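Local coordinates for DNA damage response protein Rtt109, putative (Neosartorya fumigata, PDB 5ZB9) that probably acetylates histone H3, transferring the acetyl group from acetyl-CoA, in nucleosome assembly and the DNA damage response, at residues A[133-138]-A[318-323]; A[203-208]-A[233-238]; A[415-420]-A[460-465]. All blocks are in the same frame, centred on the assembly; numbering follows the deposited sequence.

Interaction 1. Residues A[133-138]-A[318-323]; sequences RLMVSL and FLWLVI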
loop_
_atom_site.group_PDB
_atom_site.type_symbol
_atom_site.label_atom_id
_atom_site.label_comp_id
_atom_site.label_asym_id
_atom_site.label_seq_id
_atom_site.Cartn_x
_atom_site.Cartn_y
_atom_site.Cartn_z
ATOM N N ARG A 133 -1.153 14.825 -7.234
ATOM C CA ARG A 133 -1.712 14.112 -6.088
ATOM C C ARG A 133 -1.079 12.723 -5.916
ATOM O O ARG A 133 -0.865 12.000 -6.897
ATOM C CB ARG A 133 -3.232 13.991 -6.241
ATOM C CG ARG A 133 -3.934 13.374 -5.049
ATOM C CD ARG A 133 -5.442 13.521 -5.148
ATOM N NE ARG A 133 -5.891 14.845 -4.733
ATOM C CZ ARG A 133 -6.632 15.656 -5.480
ATOM N NH1 ARG A 133 -7.017 15.278 -6.693
ATOM N NH2 ARG A 133 -6.992 16.845 -5.013
ATOM N N LEU A 134 -0.754 12.371 -4.672
ATOM C CA LEU A 134 -0.193 11.059 -4.357
ATOM C C LEU A 134 -1.038 10.334 -3.306
ATOM O O LEU A 134 -1.480 10.930 -2.318
ATOM C CB LEU A 134 1.249 11.183 -3.869
ATOM C CG LEU A 134 1.984 9.862 -3.613
ATOM C CD1 LEU A 134 3.444 10.012 -3.972
ATOM C CD2 LEU A 134 1.847 9.384 -2.164
ATOM N N MET A 135 -1.242 9.040 -3.518
ATOM C CA MET A 135 -2.059 8.231 -2.623
ATOM C C MET A 135 -1.311 7.005 -2.096
ATOM O O MET A 135 -0.633 6.305 -2.853
ATOM C CB MET A 135 -3.331 7.788 -3.344
ATOM C CG MET A 135 -4.172 6.823 -2.550
ATOM S SD MET A 135 -5.780 6.523 -3.297
ATOM C CE MET A 135 -5.348 5.393 -4.615
ATOM N N VAL A 136 -1.424 6.760 -0.795
ATOM C CA VAL A 136 -0.988 5.493 -0.228
ATOM C C VAL A 136 -2.227 4.680 0.088
ATOM O O VAL A 136 -3.162 5.179 0.709
ATOM C CB VAL A 136 -0.137 5.667 1.042
ATOM C CG1 VAL A 136 0.276 4.305 1.596
ATOM C CG2 VAL A 136 1.081 6.509 0.742
ATOM N N SER A 137 -2.239 3.428 -0.343
ATOM C CA SER A 137 -3.429 2.623 -0.206
ATOM C C SER A 137 -3.101 1.177 0.158
ATOM O O SER A 137 -2.017 0.676 -0.141
ATOM C CB SER A 137 -4.244 2.677 -1.507
ATOM O OG SER A 137 -5.488 2.002 -1.369
ATOM N N LEU A 138 -4.059 0.514 0.797
ATOM C CA LEU A 138 -3.920 -0.885 1.187
ATOM C C LEU A 138 -5.269 -1.420 1.642
ATOM O O LEU A 138 -6.156 -0.647 2.001
ATOM C CB LEU A 138 -2.888 -1.041 2.311
ATOM C CG LEU A 138 -3.231 -0.379 3.653
ATOM C CD1 LEU A 138 -4.070 -1.288 4.576
ATOM C CD2 LEU A 138 -1.969 0.088 4.359
ATOM N N PHE A 318 -10.382 -0.887 4.243
ATOM C CA PHE A 318 -9.755 -0.264 3.093
ATOM C C PHE A 318 -9.260 1.114 3.472
ATOM O O PHE A 318 -10.006 1.931 4.006
ATOM C CB PHE A 318 -10.727 -0.195 1.919
ATOM C CG PHE A 318 -11.284 -1.530 1.532
ATOM C CD1 PHE A 318 -10.544 -2.403 0.758
ATOM C CD2 PHE A 318 -12.540 -1.923 1.961
ATOM C CE1 PHE A 318 -11.042 -3.640 0.409
ATOM C CE2 PHE A 318 -13.049 -3.165 1.607
ATOM C CZ PHE A 318 -12.294 -4.024 0.828
ATOM N N LEU A 319 -7.989 1.364 3.195
ATOM C CA LEU A 319 -7.342 2.587 3.630
ATOM C C LEU A 319 -6.772 3.401 2.460
ATOM O O LEU A 319 -6.101 2.860 1.579
ATOM C CB LEU A 319 -6.244 2.239 4.623
ATOM C CG LEU A 319 -5.587 3.389 5.361
ATOM C CD1 LEU A 319 -6.631 4.041 6.229
ATOM C CD2 LEU A 319 -4.481 2.863 6.226
ATOM N N TRP A 320 -7.060 4.698 2.450
ATOM C CA TRP A 320 -6.468 5.601 1.475
ATOM C C TRP A 320 -5.892 6.801 2.203
ATOM O O TRP A 320 -6.614 7.531 2.882
ATOM C CB TRP A 320 -7.494 6.059 0.426
ATOM C CG TRP A 320 -8.250 4.930 -0.188
ATOM C CD1 TRP A 320 -7.879 4.185 -1.273
ATOM C CD2 TRP A 320 -9.500 4.395 0.256
ATOM N NE1 TRP A 320 -8.825 3.229 -1.533
ATOM C CE2 TRP A 320 -9.831 3.333 -0.610
ATOM C CE3 TRP A 320 -10.374 4.712 1.301
ATOM C CZ2 TRP A 320 -10.997 2.581 -0.461
ATOM C CZ3 TRP A 320 -11.539 3.968 1.445
ATOM C CH2 TRP A 320 -11.838 2.915 0.568
ATOM N N LEU A 321 -4.584 6.982 2.089
ATOM C CA LEU A 321 -3.958 8.198 2.561
ATOM C C LEU A 321 -3.764 9.105 1.360
ATOM O O LEU A 321 -2.999 8.777 0.449
ATOM C CB LEU A 321 -2.626 7.903 3.249
ATOM C CG LEU A 321 -1.781 9.139 3.562
ATOM C CD1 LEU A 321 -2.479 10.031 4.595
ATOM C CD2 LEU A 321 -0.398 8.725 4.029
ATOM N N VAL A 322 -4.477 10.225 1.331
ATOM C CA VAL A 322 -4.399 11.111 0.170
ATOM C C VAL A 322 -3.594 12.368 0.488
ATOM O O VAL A 322 -3.965 13.164 1.369
ATOM C CB VAL A 322 -5.797 11.512 -0.347
ATOM C CG1 VAL A 322 -5.678 12.411 -1.569
ATOM C CG2 VAL A 322 -6.618 10.272 -0.674
ATOM N N ILE A 323 -2.491 12.530 -0.239
ATOM C CA ILE A 323 -1.556 13.628 -0.025
ATOM C C ILE A 323 -1.652 14.673 -1.137
ATOM O O ILE A 323 -1.459 14.366 -2.315
ATOM C CB ILE A 323 -0.105 13.111 0.063
ATOM C CG1 ILE A 323 0.059 12.208 1.290
ATOM C CG2 ILE A 323 0.889 14.274 0.089
ATOM C CD1 ILE A 323 1.357 11.431 1.325
#
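Leu134, Val136 and Leu138 each pair with a residue of 318-323 through two backbone hydrogen bonds, with Ile323, Leu321 and Leu319 respectively; Leu321 N to Val136 O is 2.7 Å. Between them Met135 faces Val322 and Ser137 faces Trp320 as non-hydrogen-bonded pairs, their spacing filled by CA-H...O contacts such as Met135 CA to Leu321 O at 3.3 Å. One polar side chain joins in: Ser137 OG, turned anti to its own N (chi1 -174°), donates to Leu319 O at 3.1 Å, tilted 22° from the carbonyl plane. Leu319 O, which also accepts from Leu138 N, is thus held by two donors. On the same face Met135 SD lies 3.7 Å from Trp320 CD1, an oblique Met-aromatic contact, the two side chains running side by side. Trp320 NE1 is hydrogen-bonded to OH of the acetyllysine at position 264, and Arg133, whose CD rests 3.8 Å from Val322 CG1, sends NE to Asn324. The other face is aliphatic: Leu134 CD2 meets Ile323 CD1 at 4.1 Å, and Leu319 and Leu321 pack on helix 162-177. This is a regular antiparallel strand pair in the acetyltransferase sheet, with Leu138 near the CoA-site residues Trp168 and Ala94.

Interaction 2. Residues A[203-208]-A[233-238]; sequences ATAFLI and PRWLNS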
loop_
_atom_site.group_PDB
_atom_site.type_symbol
_atom_site.label_atom_id
_atom_site.label_comp_id
_atom_site.label_asym_id
_atom_site.label_seq_id
_atom_site.Cartn_x
_atom_site.Cartn_y
_atom_site.Cartn_z
ATOM N N ALA A 203 -2.556 16.514 3.846
ATOM C CA ALA A 203 -3.028 15.135 3.750
ATOM C C ALA A 203 -4.160 14.801 4.711
ATOM O O ALA A 203 -4.268 15.372 5.800
ATOM C CB ALA A 203 -1.871 14.174 3.980
ATOM N N THR A 204 -4.987 13.845 4.294
ATOM C CA THR A 204 -6.030 13.262 5.132
ATOM C C THR A 204 -6.021 11.745 4.920
ATOM O O THR A 204 -5.695 11.266 3.824
ATOM C CB THR A 204 -7.435 13.851 4.799
ATOM O OG1 THR A 204 -7.396 15.280 4.901
ATOM C CG2 THR A 204 -8.519 13.313 5.751
ATOM N N ALA A 205 -6.358 10.991 5.963
ATOM C CA ALA A 205 -6.462 9.537 5.861
ATOM C C ALA A 205 -7.926 9.116 5.841
ATOM O O ALA A 205 -8.735 9.619 6.632
ATOM C CB ALA A 205 -5.727 8.866 7.011
ATOM N N PHE A 206 -8.261 8.202 4.937
ATOM C CA PHE A 206 -9.639 7.725 4.778
ATOM C C PHE A 206 -9.720 6.229 5.042
ATOM O O PHE A 206 -8.893 5.456 4.545
ATOM C CB PHE A 206 -10.166 8.037 3.372
ATOM C CG PHE A 206 -10.181 9.510 3.033
ATOM C CD1 PHE A 206 -9.040 10.140 2.555
ATOM C CD2 PHE A 206 -11.341 10.260 3.185
ATOM C CE1 PHE A 206 -9.055 11.487 2.244
ATOM C CE2 PHE A 206 -11.366 11.617 2.874
ATOM C CZ PHE A 206 -10.224 12.233 2.402
ATOM N N LEU A 207 -10.712 5.823 5.829
ATOM C CA LEU A 207 -10.872 4.424 6.182
ATOM C C LEU A 207 -12.313 3.980 6.026
ATOM O O LEU A 207 -13.231 4.659 6.478
ATOM C CB LEU A 207 -10.405 4.171 7.618
ATOM C CG LEU A 207 -10.652 2.737 8.102
ATOM C CD1 LEU A 207 -9.733 1.759 7.379
ATOM C CD2 LEU A 207 -10.534 2.600 9.626
ATOM N N ILE A 208 -12.505 2.839 5.376
ATOM C CA ILE A 208 -13.816 2.215 5.294
ATOM C C ILE A 208 -13.731 0.743 5.694
ATOM O O ILE A 208 -12.907 -0.008 5.178
ATOM C CB ILE A 208 -14.413 2.329 3.884
ATOM C CG1 ILE A 208 -14.958 3.738 3.653
ATOM C CG2 ILE A 208 -15.539 1.322 3.694
ATOM C CD1 ILE A 208 -15.701 3.869 2.334
ATOM N N PRO A 233 -10.271 17.290 10.736
ATOM C CA PRO A 233 -9.966 15.895 11.084
ATOM C C PRO A 233 -8.902 15.314 10.158
ATOM O O PRO A 233 -8.803 15.713 8.992
ATOM C CB PRO A 233 -11.313 15.179 10.911
ATOM C CG PRO A 233 -12.046 16.010 9.892
ATOM C CD PRO A 233 -11.601 17.434 10.112
ATOM N N ARG A 234 -8.092 14.404 10.686
ATOM C CA ARG A 234 -7.060 13.763 9.885
ATOM C C ARG A 234 -7.500 12.352 9.480
ATOM O O ARG A 234 -6.968 11.782 8.527
ATOM C CB ARG A 234 -5.737 13.720 10.650
ATOM C CG ARG A 234 -5.339 15.032 11.338
ATOM C CD ARG A 234 -5.251 16.217 10.373
ATOM N NE ARG A 234 -4.430 15.958 9.190
ATOM C CZ ARG A 234 -3.105 16.026 9.173
ATOM N NH1 ARG A 234 -2.451 16.329 10.278
ATOM N NH2 ARG A 234 -2.431 15.784 8.059
ATOM N N TRP A 235 -8.469 11.794 10.212
ATOM C CA TRP A 235 -9.072 10.508 9.858
ATOM C C TRP A 235 -10.558 10.665 9.556
ATOM O O TRP A 235 -11.307 11.250 10.338
ATOM C CB TRP A 235 -8.865 9.483 10.975
ATOM C CG TRP A 235 -7.434 9.062 11.081
ATOM C CD1 TRP A 235 -6.452 9.680 11.794
ATOM C CD2 TRP A 235 -6.815 7.951 10.421
ATOM N NE1 TRP A 235 -5.260 9.018 11.630
ATOM C CE2 TRP A 235 -5.457 7.951 10.795
ATOM C CE3 TRP A 235 -7.279 6.952 9.560
ATOM C CZ2 TRP A 235 -4.555 6.991 10.337
ATOM C CZ3 TRP A 235 -6.380 5.995 9.103
ATOM C CH2 TRP A 235 -5.035 6.024 9.492
ATOM N N LEU A 236 -10.976 10.143 8.411
ATOM C CA LEU A 236 -12.368 10.230 7.994
ATOM C C LEU A 236 -12.879 8.858 7.615
ATOM O O LEU A 236 -12.174 8.088 6.967
ATOM C CB LEU A 236 -12.526 11.185 6.816
ATOM C CG LEU A 236 -12.381 12.672 7.112
ATOM C CD1 LEU A 236 -12.467 13.474 5.833
ATOM C CD2 LEU A 236 -13.457 13.097 8.076
ATOM N N ASN A 237 -14.110 8.558 8.018
ATOM C CA ASN A 237 -14.759 7.316 7.628
ATOM C C ASN A 237 -15.499 7.485 6.305
ATOM O O ASN A 237 -16.722 7.534 6.277
ATOM C CB ASN A 237 -15.718 6.848 8.731
ATOM C CG ASN A 237 -16.466 5.566 8.369
ATOM O OD1 ASN A 237 -17.594 5.354 8.814
ATOM N ND2 ASN A 237 -15.847 4.715 7.553
ATOM N N SER A 238 -14.758 7.575 5.209
ATOM C CA SER A 238 -15.383 7.634 3.891
ATOM C C SER A 238 -14.393 7.318 2.776
ATOM O O SER A 238 -13.216 7.077 3.025
ATOM C CB SER A 238 -16.013 9.013 3.658
ATOM O OG SER A 238 -15.081 10.045 3.923
HETATM O O HOH W 1 -6.464 16.449 7.404
#
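A beta-alpha-beta unit, strand 202-208, helix 214-218 and strand 235-236, closes here as a short parallel pair at one end of the sheet. Ala205 N donates to Arg234 O at 2.8 Å, Ala205 O receives Leu236 N, and Leu207 N bonds back to Leu236 O, the alternation expected of parallel strands. Ala205 CB sits over one face of the Trp235 indole, 3.5 Å from the six-membered ring centroid and 10° off its normal, a CH-pi contact. The indole's NE1 is held by Asp174 of helix 162-177, which also carries the CoA-site residues Trp168 and Arg171. On the opposite face of the sheet Leu236 CD1 lies 3.7 Å from Phe206 CE2, while the Thr204 side chain meets Leu236 obliquely through CG2. Arg234, bent at chi2 and chi3, folds back so that NH2 reaches Ala203 O at 2.9 Å; that oxygen lies in the guanidinium plane, while NH2 stands 36° out of the carbonyl plane and also bonds Tyr180 O. A water accepts from Arg234 NE and donates to Pro233 O and Thr204 OG1, itself hydrogen-bonded to Glu183 OE1. At the far end Leu207 O lies in the plane of the Asn237 amide, whose ND2 donates to it at 2.8 Å.

Interaction 3. Residues A[415-420]-A[460-465]; sequences GHAVLS and LWVGQR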
loop_
_atom_site.group_PDB
_atom_site.type_symbol
_atom_site.label_atom_id
_atom_site.label_comp_id
_atom_site.label_asym_id
_atom_site.label_seq_id
_atom_site.Cartn_x
_atom_site.Cartn_y
_atom_site.Cartn_z
ATOM N N GLY A 415 15.727 0.264 -5.784
ATOM C CA GLY A 415 16.313 -0.596 -4.775
ATOM C C GLY A 415 17.812 -0.780 -4.916
ATOM O O GLY A 415 18.442 -0.231 -5.815
ATOM N N HIS A 416 18.379 -1.559 -4.002
ATOM C CA HIS A 416 19.743 -2.041 -4.127
ATOM C C HIS A 416 19.950 -2.735 -5.468
ATOM O O HIS A 416 21.038 -2.696 -6.033
ATOM C CB HIS A 416 20.065 -2.991 -2.978
ATOM C CG HIS A 416 19.944 -2.356 -1.631
ATOM N ND1 HIS A 416 18.946 -2.686 -0.740
ATOM C CD2 HIS A 416 20.685 -1.397 -1.027
ATOM C CE1 HIS A 416 19.082 -1.963 0.358
ATOM N NE2 HIS A 416 20.130 -1.173 0.210
ATOM N N ALA A 417 18.894 -3.367 -5.971
ATOM C CA ALA A 417 18.926 -4.016 -7.273
ATOM C C ALA A 417 17.676 -3.691 -8.074
ATOM O O ALA A 417 16.552 -3.890 -7.611
ATOM C CB ALA A 417 19.069 -5.519 -7.115
ATOM N N VAL A 418 17.878 -3.173 -9.274
ATOM C CA VAL A 418 16.785 -2.989 -10.209
ATOM C C VAL A 418 16.748 -4.179 -11.155
ATOM O O VAL A 418 17.653 -4.363 -11.960
ATOM C CB VAL A 418 16.936 -1.691 -11.001
ATOM C CG1 VAL A 418 15.797 -1.549 -11.992
ATOM C CG2 VAL A 418 16.997 -0.496 -10.045
ATOM N N LEU A 419 15.711 -4.998 -11.034
ATOM C CA LEU A 419 15.587 -6.194 -11.848
ATOM C C LEU A 419 14.599 -5.998 -12.982
ATOM O O LEU A 419 13.705 -5.152 -12.907
ATOM C CB LEU A 419 15.149 -7.381 -10.997
ATOM C CG LEU A 419 16.049 -7.645 -9.804
ATOM C CD1 LEU A 419 15.502 -8.793 -8.959
ATOM C CD2 LEU A 419 17.461 -7.937 -10.287
ATOM N N SER A 420 14.773 -6.783 -14.039
ATOM C CA SER A 420 13.774 -6.863 -15.090
ATOM C C SER A 420 12.482 -7.400 -14.486
ATOM O O SER A 420 12.502 -8.048 -13.432
ATOM C CB SER A 420 14.250 -7.767 -16.227
ATOM O OG SER A 420 14.322 -9.125 -15.801
ATOM N N LEU A 460 27.765 -9.372 -6.100
ATOM C CA LEU A 460 28.275 -10.453 -5.259
ATOM C C LEU A 460 27.446 -10.590 -3.999
ATOM O O LEU A 460 27.327 -11.667 -3.420
ATOM C CB LEU A 460 29.733 -10.212 -4.866
ATOM C CG LEU A 460 30.860 -10.446 -5.868
ATOM C CD1 LEU A 460 30.879 -9.362 -6.933
ATOM C CD2 LEU A 460 32.185 -10.491 -5.124
ATOM N N TRP A 461 26.893 -9.466 -3.569
ATOM C CA TRP A 461 26.155 -9.385 -2.325
ATOM C C TRP A 461 25.242 -8.182 -2.454
ATOM O O TRP A 461 25.690 -7.103 -2.833
ATOM C CB TRP A 461 27.115 -9.256 -1.147
ATOM C CG TRP A 461 26.537 -9.487 0.213
ATOM C CD1 TRP A 461 26.452 -10.676 0.877
ATOM C CD2 TRP A 461 26.018 -8.494 1.103
ATOM N NE1 TRP A 461 25.889 -10.489 2.117
ATOM C CE2 TRP A 461 25.616 -9.156 2.282
ATOM C CE3 TRP A 461 25.841 -7.112 1.014
ATOM C CZ2 TRP A 461 25.047 -8.483 3.360
ATOM C CZ3 TRP A 461 25.279 -6.444 2.089
ATOM C CH2 TRP A 461 24.888 -7.131 3.244
ATOM N N VAL A 462 23.959 -8.376 -2.179
ATOM C CA VAL A 462 22.973 -7.311 -2.316
ATOM C C VAL A 462 22.495 -6.826 -0.949
ATOM O O VAL A 462 22.258 -7.625 -0.041
ATOM C CB VAL A 462 21.764 -7.782 -3.150
ATOM C CG1 VAL A 462 20.633 -6.753 -3.119
ATOM C CG2 VAL A 462 22.196 -8.072 -4.583
ATOM N N GLY A 463 22.376 -5.511 -0.801
ATOM C CA GLY A 463 21.772 -4.942 0.388
ATOM C C GLY A 463 22.728 -4.146 1.243
ATOM O O GLY A 463 23.781 -3.704 0.782
ATOM N N GLN A 464 22.348 -3.943 2.495
ATOM C CA GLN A 464 23.224 -3.281 3.447
ATOM C C GLN A 464 22.759 -3.571 4.850
ATOM O O GLN A 464 21.620 -3.984 5.073
ATOM C CB GLN A 464 23.273 -1.769 3.214
ATOM C CG GLN A 464 21.951 -1.054 3.402
ATOM C CD GLN A 464 22.022 0.408 2.984
ATOM O OE1 GLN A 464 21.678 0.760 1.861
ATOM N NE2 GLN A 464 22.469 1.263 3.894
ATOM N N ARG A 465 23.654 -3.360 5.797
ATOM C CA ARG A 465 23.337 -3.575 7.191
ATOM C C ARG A 465 23.020 -2.238 7.836
ATOM O O ARG A 465 23.624 -1.216 7.509
ATOM C CB ARG A 465 24.491 -4.277 7.901
ATOM C CG ARG A 465 24.852 -5.602 7.284
ATOM C CD ARG A 465 25.364 -6.557 8.344
ATOM N NE ARG A 465 26.131 -7.660 7.772
ATOM C CZ ARG A 465 25.598 -8.735 7.197
ATOM N NH1 ARG A 465 24.284 -8.859 7.092
ATOM N NH2 ARG A 465 26.384 -9.685 6.717
#
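His416, just before strand 417-419, meets Gly463, just before strand 464-467; both strands pair with strand 22-35 of the sheet, in parallel and antiparallel fashion respectively, but not with each other. The imidazole is the centre of the contact. With CG anti to the carbonyl carbon (chi1 -60°), His416 lays one ring face against the backbone of Gly463, whose CA stands 3.8 Å from the ring centroid and only 10° off the normal, a CH-pi contact. Gln464 N lies over the same face, nearer the rim. Gly463, with a positive phi, presents its CA directly to the ring. Both ring nitrogens are engaged: ND1 bonds His27 N of strand 22-35, while NE2 donates across to Gln464, so the ring's rotation is set from two sides and its tautomer is probably fixed with the proton on NE2. On the Gly463 side, at the root of the ring, Val462 CG1 touches His416 CB at 3.8 Å and lies 4.5 Å from Ala417 CB, and both Val462 and Ala417 pack on Ala457 of helix 439-457. Gln464 starts with CG between its backbone N and carbonyl carbon (chi1 63°), then extends so that its side chain crosses the histidine at about a right angle. Its OE1 accepts His416 NE2 at 3.0 Å through a lone pair in the amide plane, in line with the imidazole plane.

Overall arrangement
All three contacts reach one mixed sheet. Interactions 1 and 2 are immediate neighbours, centres 10 Å apart: strand 317-324 pairs with 133-140 on one side and with 202-208 on the other, and Trp320 O and Phe206 N meet at 2.7 Å, probably a hydrogen bond. Along the chain interaction 2 is nested inside the long loop closed by interaction 1, whereas interaction 3 follows both. It lies beyond the chain's centre from interaction 2, about 36 Å between centres. Helix 162-177, with CoA-site residues, packs against interactions 1 and 2; interaction 3 is remote from that site, where the C-terminal strands 417-419 and 464-467 pair with strand 22-35.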